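Local coordinates for protein Bse634I restriction endonuclease (Geobacillus stearothermophilus, PDB 1KNV) that probably cleaves double-stranded DNA as a metal-dependent type II restriction endonuclease of the PD-(D/E)XK superfamily, at residues 81-86 with 101-106. Residues are numbered along the deposited sequence; the frame is centred on the assembly and turned at random.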
ATOM      1  N   VAL B  81      -4.676 -40.631  -6.078  1.00 25.31           N
ATOM      2  CA  VAL B  81      -3.507 -41.505  -6.091  1.00 24.41           C
ATOM      3  C   VAL B  81      -2.782 -41.369  -7.427  1.00 24.86           C
ATOM      4  O   VAL B  81      -1.553 -41.315  -7.472  1.00 24.90           O
ATOM      5  CB  VAL B  81      -3.892 -42.987  -5.869  1.00 23.33           C
ATOM      6  CG1 VAL B  81      -2.664 -43.874  -6.023  1.00 22.13           C
ATOM      7  CG2 VAL B  81      -4.486 -43.163  -4.484  1.00 22.47           C
ATOM      8  N   MET B  82      -3.549 -41.295  -8.514  1.00 24.89           N
ATOM      9  CA  MET B  82      -2.970 -41.159  -9.853  1.00 25.03           C
ATOM     10  C   MET B  82      -2.148 -39.883  -9.996  1.00 24.77           C
ATOM     11  O   MET B  82      -1.026 -39.905 -10.515  1.00 23.35           O
ATOM     12  CB  MET B  82      -4.078 -41.193 -10.904  1.00 25.28           C
ATOM     13  CG  MET B  82      -4.680 -42.574 -11.060  1.00 25.29           C
ATOM     14  SD  MET B  82      -6.068 -42.640 -12.183  1.00 24.99           S
ATOM     15  CE  MET B  82      -6.495 -44.394 -12.032  1.00 24.40           C
ATOM     16  N   ILE B  83      -2.724 -38.774  -9.544  1.00 24.33           N
ATOM     17  CA  ILE B  83      -2.051 -37.485  -9.578  1.00 24.58           C
ATOM     18  C   ILE B  83      -0.750 -37.583  -8.766  1.00 24.74           C
ATOM     19  O   ILE B  83       0.328 -37.247  -9.258  1.00 25.05           O
ATOM     20  CB  ILE B  83      -2.961 -36.385  -8.976  1.00 24.34           C
ATOM     21  CG1 ILE B  83      -4.073 -36.053  -9.962  1.00 24.48           C
ATOM     22  CG2 ILE B  83      -2.165 -35.129  -8.674  1.00 25.27           C
ATOM     23  CD1 ILE B  83      -3.561 -35.556 -11.299  1.00 23.87           C
ATOM     24  N   ALA B  84      -0.863 -38.056  -7.526  1.00 23.70           N
ATOM     25  CA  ALA B  84       0.287 -38.190  -6.647  1.00 22.53           C
ATOM     26  C   ALA B  84       1.406 -39.040  -7.242  1.00 22.52           C
ATOM     27  O   ALA B  84       2.570 -38.651  -7.197  1.00 23.69           O
ATOM     28  CB  ALA B  84      -0.150 -38.771  -5.308  1.00 21.90           C
ATOM     29  N   ILE B  85       1.064 -40.201  -7.793  1.00 22.91           N
ATOM     30  CA  ILE B  85       2.067 -41.096  -8.377  1.00 22.82           C
ATOM     31  C   ILE B  85       2.742 -40.465  -9.593  1.00 22.13           C
ATOM     32  O   ILE B  85       3.967 -40.500  -9.731  1.00 22.53           O
ATOM     33  CB  ILE B  85       1.425 -42.445  -8.807  1.00 24.08           C
ATOM     34  CG1 ILE B  85       0.893 -43.179  -7.578  1.00 24.37           C
ATOM     35  CG2 ILE B  85       2.444 -43.312  -9.554  1.00 24.64           C
ATOM     36  CD1 ILE B  85       1.947 -43.491  -6.559  1.00 25.59           C
ATOM     37  N   GLN B  86       1.936 -39.894 -10.479  1.00 20.71           N
ATOM     38  CA  GLN B  86       2.476 -39.281 -11.672  1.00 19.77           C
ATOM     39  C   GLN B  86       3.446 -38.184 -11.256  1.00 19.97           C
ATOM     40  O   GLN B  86       4.570 -38.127 -11.748  1.00 21.65           O
ATOM     41  CB  GLN B  86       1.345 -38.714 -12.541  1.00 19.01           C
ATOM     42  CG  GLN B  86       1.779 -38.295 -13.950  1.00 20.58           C
ATOM     43  CD  GLN B  86       2.211 -39.464 -14.848  1.00 21.69           C
ATOM     44  OE1 GLN B  86       2.775 -39.249 -15.918  1.00 23.52           O
ATOM     45  NE2 GLN B  86       1.944 -40.695 -14.417  1.00 20.67           N
ATOM     46  N   ILE B 101       6.688 -32.139  -5.501  1.00 20.29           N
ATOM     47  CA  ILE B 101       5.336 -31.929  -6.000  1.00 20.09           C
ATOM     48  C   ILE B 101       4.504 -32.842  -5.097  1.00 19.95           C
ATOM     49  O   ILE B 101       4.453 -34.051  -5.294  1.00 20.40           O
ATOM     50  CB  ILE B 101       5.247 -32.338  -7.474  1.00 18.76           C
ATOM     51  CG1 ILE B 101       6.286 -31.545  -8.264  1.00 18.68           C
ATOM     52  CG2 ILE B 101       3.861 -32.079  -8.008  1.00 17.39           C
ATOM     53  CD1 ILE B 101       6.561 -32.081  -9.620  1.00 19.05           C
ATOM     54  N   ILE B 102       3.870 -32.243  -4.095  1.00 19.48           N
ATOM     55  CA  ILE B 102       3.103 -32.984  -3.101  1.00 19.42           C
ATOM     56  C   ILE B 102       1.590 -32.984  -3.219  1.00 20.27           C
ATOM     57  O   ILE B 102       0.962 -31.942  -3.396  1.00 21.00           O
ATOM     58  CB  ILE B 102       3.441 -32.468  -1.699  1.00 19.10           C
ATOM     59  CG1 ILE B 102       4.952 -32.516  -1.491  1.00 18.60           C
ATOM     60  CG2 ILE B 102       2.696 -33.278  -0.655  1.00 17.72           C
ATOM     61  CD1 ILE B 102       5.406 -31.809  -0.235  1.00 20.56           C
ATOM     62  N   LYS B 103       1.005 -34.168  -3.079  1.00 21.29           N
ATOM     63  CA  LYS B 103      -0.438 -34.319  -3.143  1.00 20.42           C
ATOM     64  C   LYS B 103      -0.987 -34.006  -1.755  1.00 20.62           C
ATOM     65  O   LYS B 103      -0.710 -34.721  -0.802  1.00 21.25           O
ATOM     66  CB  LYS B 103      -0.799 -35.747  -3.540  1.00 20.94           C
ATOM     67  CG  LYS B 103      -2.043 -35.827  -4.396  1.00 21.85           C
ATOM     68  CD  LYS B 103      -3.220 -35.319  -3.637  1.00 22.72           C
ATOM     69  CE  LYS B 103      -4.359 -34.932  -4.543  1.00 21.95           C
ATOM     70  NZ  LYS B 103      -5.421 -34.344  -3.688  1.00 22.90           N
ATOM     71  N   MET B 104      -1.770 -32.940  -1.644  1.00 21.08           N
ATOM     72  CA  MET B 104      -2.318 -32.539  -0.360  1.00 22.64           C
ATOM     73  C   MET B 104      -3.739 -33.006  -0.093  1.00 23.23           C
ATOM     74  O   MET B 104      -4.571 -33.038  -0.998  1.00 23.44           O
ATOM     75  CB  MET B 104      -2.276 -31.016  -0.229  1.00 22.95           C
ATOM     76  CG  MET B 104      -0.889 -30.413  -0.282  1.00 22.53           C
ATOM     77  SD  MET B 104       0.147 -30.989   1.060  1.00 24.15           S
ATOM     78  CE  MET B 104      -0.752 -30.387   2.445  1.00 22.72           C
ATOM     79  N   PRO B 105      -4.034 -33.368   1.167  1.00 24.30           N
ATOM     80  CA  PRO B 105      -5.355 -33.830   1.601  1.00 25.95           C
ATOM     81  C   PRO B 105      -6.182 -32.568   1.845  1.00 28.42           C
ATOM     82  O   PRO B 105      -5.728 -31.469   1.520  1.00 29.28           O
ATOM     83  CB  PRO B 105      -5.045 -34.563   2.893  1.00 24.87           C
ATOM     84  CG  PRO B 105      -3.978 -33.699   3.479  1.00 24.93           C
ATOM     85  CD  PRO B 105      -3.078 -33.408   2.291  1.00 24.27           C
ATOM     86  N   ASN B 106      -7.375 -32.697   2.415  1.00 30.19           N
ATOM     87  CA  ASN B 106      -8.181 -31.508   2.666  1.00 32.57           C
ATOM     88  C   ASN B 106      -7.637 -30.768   3.897  1.00 32.40           C
ATOM     89  O   ASN B 106      -6.985 -31.362   4.749  1.00 30.98           O
ATOM     90  CB  ASN B 106      -9.644 -31.880   2.882  1.00 35.98           C
ATOM     91  CG  ASN B 106      -9.969 -32.105   4.332  1.00 39.35           C
ATOM     92  OD1 ASN B 106      -9.422 -33.010   4.965  1.00 41.56           O
ATOM     93  ND2 ASN B 106     -10.857 -31.273   4.881  1.00 41.36           N
TER
HETATM   94  O   HOH W   1       4.094 -37.106  -5.268  1.00 34.84           O
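Ala84, on helix 68-93, meets the foot of the Lys103 side chain on the outer strand 99-103, and here the packing is tight: CB of Ala84 lies 3.6 Å from both CB and CG of Lys103. The CA atoms of the pair stand 5.3 Å apart, a spacing that a small residue on the helix permits. Ile83 adds a looser contact, its CG2 4.3 Å from Lys103 CG. A bend about the CB-CG bond (chi2 -62°) turns the rest of the lysine away from residues 81-86, though it still touches Glu80; NZ donates to Met104 O, just past the strand, at 3.1 Å, tilted 30° from the carbonyl plane. Toward Ile101 no direct contact links the segments; a water bridges Ala84 O (2.9 Å) and Ile101 O (3.1 Å). With an alanine here instead of Lys103, Met104 O would probably lose this donor and a gap open where CG packs on Ala84 and Ile83. Lys103 and Ile83 also approach Asp146 and Leu197, respectively, which bind calcium in a structure of this protein, although this chain holds none. A helix packed on one face of a mixed sheet, near a metal site, fits the PD-(D/E)XK nuclease fold.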